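Local structure of sterol regulatory element-binding protein cleavage-activating protein (Schizosaccharomyces pombe, 4YHC) at residues 300-305 against 344-349; 357-362 against 444-449; 361-366 against 414-419. The protein acts as the escort required for sre1 processing at low sterol and oxygen levels, this chain being its WD40 domain, probably cytoplasmic. The protein carries 9 engineered substitutions. All blocks are in the same frame, centred on the assembly; numbering follows the deposited sequence.

Interaction 1 (300-305 against 344-349); sequences LYYYYG and ENIHEV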
loop_
_atom_site.group_PDB
_atom_site.type_symbol
_atom_site.label_atom_id
_atom_site.label_comp_id
_atom_site.label_asym_id
_atom_site.label_seq_id
_atom_site.Cartn_x
_atom_site.Cartn_y
_atom_site.Cartn_z
ATOM N N LEU A 300 11.240 1.977 11.785
ATOM C CA LEU A 300 12.486 2.080 11.072
ATOM C C LEU A 300 12.342 2.004 9.523
ATOM O O LEU A 300 11.509 1.317 9.007
ATOM C CB LEU A 300 13.440 0.994 11.532
ATOM C CG LEU A 300 14.263 0.975 12.817
ATOM C CD1 LEU A 300 15.427 1.903 12.715
ATOM C CD2 LEU A 300 13.446 1.340 14.006
ATOM N N TYR A 301 13.224 2.713 8.848
ATOM C CA TYR A 301 13.313 2.745 7.371
ATOM C C TYR A 301 14.716 2.386 6.968
ATOM O O TYR A 301 15.677 3.003 7.419
ATOM C CB TYR A 301 12.935 4.113 6.835
ATOM C CG TYR A 301 11.513 4.478 7.138
ATOM C CD1 TYR A 301 11.163 5.055 8.357
ATOM C CD2 TYR A 301 10.516 4.268 6.172
ATOM C CE1 TYR A 301 9.849 5.399 8.637
ATOM C CE2 TYR A 301 9.212 4.592 6.437
ATOM C CZ TYR A 301 8.876 5.187 7.661
ATOM O OH TYR A 301 7.579 5.429 7.903
ATOM N N TYR A 302 14.843 1.273 6.247
ATOM C CA TYR A 302 16.103 0.865 5.696
ATOM C C TYR A 302 16.044 1.134 4.199
ATOM O O TYR A 302 15.057 0.711 3.517
ATOM C CB TYR A 302 16.310 -0.617 5.925
ATOM C CG TYR A 302 16.821 -1.018 7.273
ATOM C CD1 TYR A 302 16.197 -0.601 8.428
ATOM C CD2 TYR A 302 17.908 -1.875 7.386
ATOM C CE1 TYR A 302 16.638 -1.013 9.677
ATOM C CE2 TYR A 302 18.386 -2.280 8.637
ATOM C CZ TYR A 302 17.735 -1.841 9.767
ATOM O OH TYR A 302 18.153 -2.294 10.942
ATOM N N TYR A 303 17.017 1.871 3.733
ATOM C CA TYR A 303 17.173 2.263 2.337
ATOM C C TYR A 303 18.470 1.669 1.780
ATOM O O TYR A 303 19.596 1.860 2.369
ATOM C CB TYR A 303 17.218 3.791 2.240
ATOM C CG TYR A 303 17.542 4.304 0.862
ATOM C CD1 TYR A 303 16.534 4.413 -0.133
ATOM C CD2 TYR A 303 18.830 4.697 0.530
ATOM C CE1 TYR A 303 16.837 4.890 -1.414
ATOM C CE2 TYR A 303 19.141 5.190 -0.723
ATOM C CZ TYR A 303 18.123 5.299 -1.683
ATOM O OH TYR A 303 18.448 5.749 -2.929
ATOM N N TYR A 304 18.342 0.945 0.673
ATOM C CA TYR A 304 19.481 0.330 0.005
ATOM C C TYR A 304 19.673 0.920 -1.385
ATOM O O TYR A 304 18.739 0.957 -2.181
ATOM C CB TYR A 304 19.282 -1.180 -0.133
ATOM C CG TYR A 304 18.954 -1.909 1.147
ATOM C CD1 TYR A 304 17.642 -2.066 1.559
ATOM C CD2 TYR A 304 19.956 -2.458 1.932
ATOM C CE1 TYR A 304 17.336 -2.740 2.724
ATOM C CE2 TYR A 304 19.661 -3.134 3.098
ATOM C CZ TYR A 304 18.349 -3.271 3.488
ATOM O OH TYR A 304 18.045 -3.942 4.646
ATOM N N GLY A 305 20.886 1.369 -1.680
ATOM C CA GLY A 305 21.203 1.832 -3.018
ATOM C C GLY A 305 22.057 3.078 -3.108
ATOM O O GLY A 305 22.101 3.890 -2.186
ATOM N N GLU A 344 23.418 0.551 2.904
ATOM C CA GLU A 344 22.252 0.500 3.744
ATOM C C GLU A 344 22.258 1.718 4.644
ATOM O O GLU A 344 23.257 2.003 5.293
ATOM C CB GLU A 344 22.281 -0.739 4.586
ATOM C CG GLU A 344 21.683 -0.594 5.974
ATOM C CD GLU A 344 22.033 -1.771 6.875
ATOM O OE1 GLU A 344 22.516 -1.575 8.034
ATOM O OE2 GLU A 344 21.817 -2.909 6.423
ATOM N N ASN A 345 21.164 2.464 4.617
ATOM C CA ASN A 345 21.020 3.681 5.377
ATOM C C ASN A 345 19.730 3.504 6.189
ATOM O O ASN A 345 18.743 3.044 5.643
ATOM C CB ASN A 345 20.931 4.868 4.443
ATOM C CG ASN A 345 22.275 5.194 3.787
ATOM O OD1 ASN A 345 23.251 5.561 4.472
ATOM N ND2 ASN A 345 22.339 5.072 2.457
ATOM N N ILE A 346 19.771 3.843 7.471
ATOM C CA ILE A 346 18.731 3.535 8.402
ATOM C C ILE A 346 18.241 4.827 9.012
ATOM O O ILE A 346 19.005 5.668 9.457
ATOM C CB ILE A 346 19.266 2.620 9.520
ATOM C CG1 ILE A 346 19.794 1.341 8.941
ATOM C CG2 ILE A 346 18.215 2.281 10.565
ATOM C CD1 ILE A 346 20.489 0.474 9.984
ATOM N N HIS A 347 16.942 5.002 9.035
ATOM C CA HIS A 347 16.363 6.178 9.632
ATOM C C HIS A 347 15.325 5.661 10.616
ATOM O O HIS A 347 14.368 4.934 10.217
ATOM C CB HIS A 347 15.698 7.014 8.535
ATOM C CG HIS A 347 15.084 8.285 9.020
ATOM N ND1 HIS A 347 15.830 9.388 9.374
ATOM C CD2 HIS A 347 13.795 8.605 9.293
ATOM C CE1 HIS A 347 15.029 10.337 9.833
ATOM N NE2 HIS A 347 13.794 9.883 9.794
ATOM N N GLU A 348 15.479 6.069 11.876
ATOM C CA GLU A 348 14.581 5.683 12.937
ATOM C C GLU A 348 13.703 6.851 13.278
ATOM O O GLU A 348 14.192 7.933 13.401
ATOM C CB GLU A 348 15.412 5.303 14.186
ATOM C CG GLU A 348 14.578 5.057 15.448
ATOM C CD GLU A 348 15.479 4.411 16.568
ATOM O OE1 GLU A 348 15.050 3.547 17.312
ATOM O OE2 GLU A 348 16.673 4.689 16.638
ATOM N N VAL A 349 12.419 6.629 13.452
ATOM C CA VAL A 349 11.488 7.687 13.761
ATOM C C VAL A 349 11.061 7.655 15.260
ATOM O O VAL A 349 10.705 6.580 15.795
ATOM C CB VAL A 349 10.178 7.500 12.913
ATOM C CG1 VAL A 349 9.134 8.517 13.316
ATOM C CG2 VAL A 349 10.482 7.564 11.445
HETATM O O HOH W 1 20.177 -5.088 5.786
#
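Y301 pairs with H347 and Y303 with N345 as the hydrogen-bonded rungs of two antiparallel strands, 300-304 and 344-349, whose axes approach to 4.6 Å at 160°. Four backbone N-H...O bonds tie these rungs, among them Y301 N to H347 O at 2.8 Å. The non-hydrogen-bonded pairs L300/E348, Y302/I346 and Y304/E344 put their side chains on the other face of the sheet. I346 rides over the Y302 ring: its CG1 sits 3.8 Å from the ring centroid and 6° off the normal, a CH-pi contact. With CG1 anti to its carbonyl carbon (chi1 -60°), I346 carries its CD1 on toward the phenol end, 3.6 Å from Y302 CZ. Its other branch, CG2, meets L300 CD1 at 3.5 Å, and L300 CD1 also touches E348 CB. E344 runs alongside Y302 and Y304, its CB against Y304 CE2. A water joins its carboxylate to the Y304 phenol, accepting from Y304 OH at 2.7 Å and donating to E344 OE2 at 2.8 Å. On the face of Y301 and Y303, V349 CG2 reaches the edge of the Y301 ring, 3.6 Å from CE1, while the amide nitrogen of N345 stands at the edge of Y303. The Y301 hydroxyl is bonded to S355 OG, and H347 stacks on Y415, so this face meets the next sheet. In the strand order 269-278, 281-292, 299-304, 344-349, strand 344-349 forms the outer edge, as the last strand of a WD40 blade does. I346 covers one face of Y302, whose ring also meets F291, and a water links the exposed E344 to the Y304 hydroxyl.

Interaction 2 (357-362 against 444-449); sequences MSSDGL and VSDRCV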
loop_
_atom_site.group_PDB
_atom_site.type_symbol
_atom_site.label_atom_id
_atom_site.label_comp_id
_atom_site.label_asym_id
_atom_site.label_seq_id
_atom_site.Cartn_x
_atom_site.Cartn_y
_atom_site.Cartn_z
ATOM N N MET A 357 6.332 6.223 4.217
ATOM C CA MET A 357 7.137 6.463 3.001
ATOM C C MET A 357 6.310 6.524 1.723
ATOM O O MET A 357 5.242 5.906 1.614
ATOM C CB MET A 357 8.260 5.465 2.868
ATOM C CG MET A 357 7.879 4.036 2.570
ATOM S SD MET A 357 9.380 2.986 2.594
ATOM C CE MET A 357 8.678 1.460 2.204
ATOM N N SER A 358 6.825 7.238 0.768
ATOM C CA SER A 358 6.232 7.291 -0.544
ATOM C C SER A 358 6.225 5.941 -1.236
ATOM O O SER A 358 6.942 5.006 -0.816
ATOM C CB SER A 358 6.967 8.320 -1.384
ATOM O OG SER A 358 8.291 7.918 -1.591
ATOM N N SER A 359 5.431 5.814 -2.325
ATOM C CA SER A 359 5.231 4.470 -2.880
ATOM C C SER A 359 6.490 3.855 -3.492
ATOM O O SER A 359 6.594 2.620 -3.605
ATOM C CB SER A 359 4.106 4.516 -3.941
ATOM O OG SER A 359 4.433 5.533 -4.854
ATOM N N ASP A 360 7.464 4.674 -3.893
ATOM C CA ASP A 360 8.754 4.128 -4.338
ATOM C C ASP A 360 9.857 4.054 -3.238
ATOM O O ASP A 360 10.948 3.681 -3.527
ATOM C CB ASP A 360 9.321 4.849 -5.568
ATOM C CG ASP A 360 9.628 6.258 -5.304
ATOM O OD1 ASP A 360 9.446 6.674 -4.133
ATOM O OD2 ASP A 360 10.089 6.959 -6.223
ATOM N N GLY A 361 9.518 4.346 -2.008
ATOM C CA GLY A 361 10.448 4.333 -0.905
ATOM C C GLY A 361 11.477 5.460 -0.864
ATOM O O GLY A 361 12.428 5.420 -0.088
ATOM N N LEU A 362 11.377 6.422 -1.755
ATOM C CA LEU A 362 12.395 7.454 -1.821
ATOM C C LEU A 362 12.247 8.594 -0.784
ATOM O O LEU A 362 13.243 9.250 -0.454
ATOM C CB LEU A 362 12.458 8.106 -3.226
ATOM C CG LEU A 362 13.112 7.248 -4.300
ATOM C CD1 LEU A 362 13.163 8.041 -5.620
ATOM C CD2 LEU A 362 14.519 6.873 -3.873
ATOM N N VAL A 444 0.372 7.903 -1.506
ATOM C CA VAL A 444 -0.507 8.196 -2.581
ATOM C C VAL A 444 0.158 8.408 -3.931
ATOM O O VAL A 444 -0.509 8.515 -4.942
ATOM C CB VAL A 444 -1.386 9.329 -2.007
ATOM C CG1 VAL A 444 -1.087 10.730 -2.454
ATOM C CG2 VAL A 444 -2.766 8.868 -1.769
ATOM N N SER A 445 1.479 8.436 -3.951
ATOM C CA SER A 445 2.253 8.501 -5.139
ATOM C C SER A 445 3.731 8.348 -4.703
ATOM O O SER A 445 4.019 8.264 -3.501
ATOM C CB SER A 445 2.067 9.856 -5.881
ATOM O OG SER A 445 2.876 10.942 -5.380
ATOM N N ASP A 446 4.624 8.323 -5.690
ATOM C CA ASP A 446 6.059 8.328 -5.461
ATOM C C ASP A 446 6.590 9.593 -4.694
ATOM O O ASP A 446 7.731 9.601 -4.224
ATOM C CB ASP A 446 6.761 8.194 -6.774
ATOM C CG ASP A 446 6.620 6.809 -7.406
ATOM O OD1 ASP A 446 6.196 5.838 -6.738
ATOM O OD2 ASP A 446 7.008 6.685 -8.606
ATOM N N ARG A 447 5.799 10.645 -4.605
ATOM C CA ARG A 447 6.202 11.831 -3.877
ATOM C C ARG A 447 5.149 12.384 -2.931
ATOM O O ARG A 447 5.201 13.553 -2.534
ATOM C CB ARG A 447 6.561 12.951 -4.857
ATOM C CG ARG A 447 7.788 12.688 -5.737
ATOM C CD ARG A 447 8.011 13.927 -6.662
ATOM N NE ARG A 447 8.538 13.555 -7.959
ATOM C CZ ARG A 447 8.263 14.132 -9.124
ATOM N NH1 ARG A 447 7.399 15.148 -9.263
ATOM N NH2 ARG A 447 8.873 13.657 -10.194
ATOM N N CYS A 448 4.138 11.611 -2.618
ATOM C CA CYS A 448 3.039 12.145 -1.825
ATOM C C CYS A 448 2.387 11.068 -0.975
ATOM O O CYS A 448 2.327 9.883 -1.357
ATOM C CB CYS A 448 1.991 12.823 -2.704
ATOM S SG CYS A 448 0.917 13.922 -1.789
ATOM N N VAL A 449 1.935 11.496 0.191
ATOM C CA VAL A 449 1.346 10.679 1.192
ATOM C C VAL A 449 0.079 11.332 1.716
ATOM O O VAL A 449 -0.099 12.553 1.644
ATOM C CB VAL A 449 2.502 10.558 2.192
ATOM C CG1 VAL A 449 2.468 11.383 3.458
ATOM C CG2 VAL A 449 3.366 9.363 1.973
HETATM O O HOH W 2 9.991 9.621 -5.608
#
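S359 holds OG between its backbone N and carbonyl carbon (chi1 53°), and D446 keeps CG beside its backbone N (chi1 -70°); together these torsions bring hydroxyl and carboxylate within a short hydrogen bond, S359 OG to D446 OD1 at 2.6 Å. The hydroxyl meets OD1 on its anti side, moderately out of the carboxylate plane. A second bond fixes the same residue through its backbone: S359 N donates to S445 O at 3.1 Å, almost straight at the hydrogen (177°) but arriving from above the carbonyl plane. D360 lays its carboxylate nearly parallel to that of D446, the two stacked with OD2 of D360 3.9 Å from OD2 of D446. Such closeness of like charges would tend to raise the proton affinity of one of them. A water donates to D360 OD2 at 2.7 Å and to the backbone oxygen D446 O, bridging the two turns. The remaining oxygen, D360 OD1, is gripped twice within its own loop, by S358 OG at 3.1 Å and by L362 N, the latter closing an Asx turn. S445 OG accepts from R447 N in an ST turn and also binds a citric acid molecule, probably from the crystallisation liquor. Both partners are type I turns, S358-G361 and S445-C448. The first links strands 354-357 and 363-374 and the second links 441-445 and 448-453, so the contact joins the inner hairpins of two consecutive propeller blades; V449, packed on the M357 carbonyl, also touches F365, and D360 reaches S273 of strand 269-278.

Interaction 3 (361-366 against 414-419); sequences GLYIFG and MYSQSE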
loop_
_atom_site.group_PDB
_atom_site.type_symbol
_atom_site.label_atom_id
_atom_site.label_comp_id
_atom_site.label_asym_id
_atom_site.label_seq_id
_atom_site.Cartn_x
_atom_site.Cartn_y
_atom_site.Cartn_z
ATOM N N GLY A 361 9.518 4.346 -2.008
ATOM C CA GLY A 361 10.448 4.333 -0.905
ATOM C C GLY A 361 11.477 5.460 -0.864
ATOM O O GLY A 361 12.428 5.420 -0.088
ATOM N N LEU A 362 11.377 6.422 -1.755
ATOM C CA LEU A 362 12.395 7.454 -1.821
ATOM C C LEU A 362 12.247 8.594 -0.784
ATOM O O LEU A 362 13.243 9.250 -0.454
ATOM C CB LEU A 362 12.458 8.106 -3.226
ATOM C CG LEU A 362 13.112 7.248 -4.300
ATOM C CD1 LEU A 362 13.163 8.041 -5.620
ATOM C CD2 LEU A 362 14.519 6.873 -3.873
ATOM N N TYR A 363 11.027 8.868 -0.336
ATOM C CA TYR A 363 10.789 9.891 0.661
ATOM C C TYR A 363 10.020 9.328 1.869
ATOM O O TYR A 363 9.090 8.442 1.724
ATOM C CB TYR A 363 9.957 10.979 0.064
ATOM C CG TYR A 363 10.582 11.731 -1.068
ATOM C CD1 TYR A 363 11.426 12.802 -0.827
ATOM C CD2 TYR A 363 10.344 11.382 -2.375
ATOM C CE1 TYR A 363 12.074 13.478 -1.829
ATOM C CE2 TYR A 363 10.986 12.073 -3.407
ATOM C CZ TYR A 363 11.841 13.117 -3.115
ATOM O OH TYR A 363 12.432 13.834 -4.085
ATOM N N ILE A 364 10.394 9.811 3.051
ATOM C CA ILE A 364 9.598 9.581 4.252
ATOM C C ILE A 364 8.943 10.911 4.653
ATOM O O ILE A 364 9.600 11.948 4.667
ATOM C CB ILE A 364 10.446 9.093 5.433
ATOM C CG1 ILE A 364 11.352 7.971 5.027
ATOM C CG2 ILE A 364 9.561 8.706 6.640
ATOM C CD1 ILE A 364 12.443 7.736 6.006
ATOM N N PHE A 365 7.680 10.868 5.033
ATOM C CA PHE A 365 6.986 12.045 5.525
ATOM C C PHE A 365 6.415 11.745 6.858
ATOM O O PHE A 365 6.021 10.611 7.147
ATOM C CB PHE A 365 5.864 12.464 4.592
ATOM C CG PHE A 365 6.331 12.779 3.156
ATOM C CD1 PHE A 365 6.816 14.054 2.832
ATOM C CD2 PHE A 365 6.268 11.840 2.164
ATOM C CE1 PHE A 365 7.234 14.383 1.535
ATOM C CE2 PHE A 365 6.689 12.161 0.846
ATOM C CZ PHE A 365 7.187 13.418 0.537
ATOM N N GLY A 366 6.276 12.782 7.659
ATOM C CA GLY A 366 5.703 12.605 8.949
ATOM C C GLY A 366 5.068 13.823 9.530
ATOM O O GLY A 366 5.345 14.925 9.073
ATOM N N MET A 414 9.887 15.902 6.295
ATOM C CA MET A 414 10.221 14.956 5.261
ATOM C C MET A 414 11.639 14.573 5.334
ATOM O O MET A 414 12.459 15.321 5.825
ATOM C CB MET A 414 9.931 15.563 3.897
ATOM C CG MET A 414 10.644 16.882 3.583
ATOM S SD MET A 414 10.746 17.281 1.760
ATOM C CE MET A 414 11.631 15.916 1.054
ATOM N N TYR A 415 11.942 13.391 4.836
ATOM C CA TYR A 415 13.280 12.919 4.704
ATOM C C TYR A 415 13.459 12.334 3.288
ATOM O O TYR A 415 12.719 11.415 2.875
ATOM C CB TYR A 415 13.584 11.849 5.760
ATOM C CG TYR A 415 15.031 11.349 5.738
ATOM C CD1 TYR A 415 16.080 12.188 6.168
ATOM C CD2 TYR A 415 15.336 10.073 5.299
ATOM C CE1 TYR A 415 17.410 11.752 6.136
ATOM C CE2 TYR A 415 16.641 9.639 5.240
ATOM C CZ TYR A 415 17.673 10.470 5.677
ATOM O OH TYR A 415 18.951 9.998 5.609
ATOM N N SER A 416 14.453 12.852 2.555
ATOM C CA SER A 416 14.795 12.332 1.239
ATOM C C SER A 416 15.866 11.283 1.433
ATOM O O SER A 416 17.011 11.635 1.816
ATOM C CB SER A 416 15.316 13.470 0.358
ATOM O OG SER A 416 15.785 12.937 -0.868
ATOM N N GLN A 417 15.505 10.001 1.230
ATOM C CA GLN A 417 16.390 8.912 1.567
ATOM C C GLN A 417 17.613 8.907 0.669
ATOM O O GLN A 417 18.668 8.426 1.109
ATOM C CB GLN A 417 15.723 7.547 1.440
ATOM C CG GLN A 417 14.413 7.418 2.180
ATOM C CD GLN A 417 14.220 6.133 2.939
ATOM O OE1 GLN A 417 14.995 5.848 3.835
ATOM N NE2 GLN A 417 13.071 5.406 2.680
ATOM N N SER A 418 17.512 9.416 -0.557
ATOM C CA SER A 418 18.655 9.300 -1.453
ATOM C C SER A 418 19.646 10.470 -1.289
ATOM O O SER A 418 20.826 10.289 -1.461
ATOM C CB SER A 418 18.235 9.204 -2.915
ATOM O OG SER A 418 17.727 10.460 -3.360
ATOM N N GLU A 419 19.187 11.662 -0.964
ATOM C CA GLU A 419 20.100 12.753 -0.716
ATOM C C GLU A 419 20.473 12.903 0.751
ATOM O O GLU A 419 21.285 13.769 1.059
ATOM C CB GLU A 419 19.475 14.050 -1.143
ATOM C CG GLU A 419 18.803 13.993 -2.486
ATOM C CD GLU A 419 17.851 15.158 -2.629
ATOM O OE1 GLU A 419 17.383 15.626 -1.581
ATOM O OE2 GLU A 419 17.570 15.615 -3.764
HETATM O O HOH W 3 14.970 10.647 -2.116
#
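M414 lies alongside two rings of the opposing strand, pointing the same way as Y363 and F365. Its CG sits between backbone N and carbonyl carbon (chi1 57°), and a bend at chi3 (-59°) swings CE to Y363 CD1 at 3.6 Å, while M414 CB rests 3.6 Å from F365 CD1. On the other face I364 and Y415 run side by side, I364 CD1 being 3.8 Å from Y415 CD2. Q417 crosses I364 at about a right angle, its amide over the CG1-CD1 arm. Bent at chi2, the chain turns back so that NE2 donates to G361 O at 2.8 Å, a bond tilted from both the carbonyl and amide planes and not straight. G361 O also accepts from S288 OG. Replacing Q417 by an alanine would probably cost G361 O a donor and uncover the flank of I364. The backbones pair antiparallel, with I364 N to Y415 O at 2.8 Å, and one more backbone bond, Q417 N to L362 O at 2.9 Å, follows just beyond the strand ends. A water also donates to L362 O and accepts from S418 N. The polar end of the strand pair is therefore held by the Q417 side chain, its backbone and a water, while M414 and F365, which touch Y462, pack the face turned to the next blade.

Along the chain the first segments come in the order 300-305, 357-362 and 361-366. Interactions 2 and 3 share G361 and L362, and their centres lie about 8 Å apart; the centre of interaction 1 is about 10 Å from that of interaction 3 and about 15 Å from that of interaction 2. Interaction 1 lies within one blade, interaction 3 within the following blade (strands 354-357 to 421-432), and interaction 2 joins that blade to the one containing 441-462. I364 and Q417 of interaction 3 pack on Y301 and Y303 of interaction 1. The three contacts thus run across successive blades of the WD40 domain, and all three lie in the part of it that probably interacts with sre1.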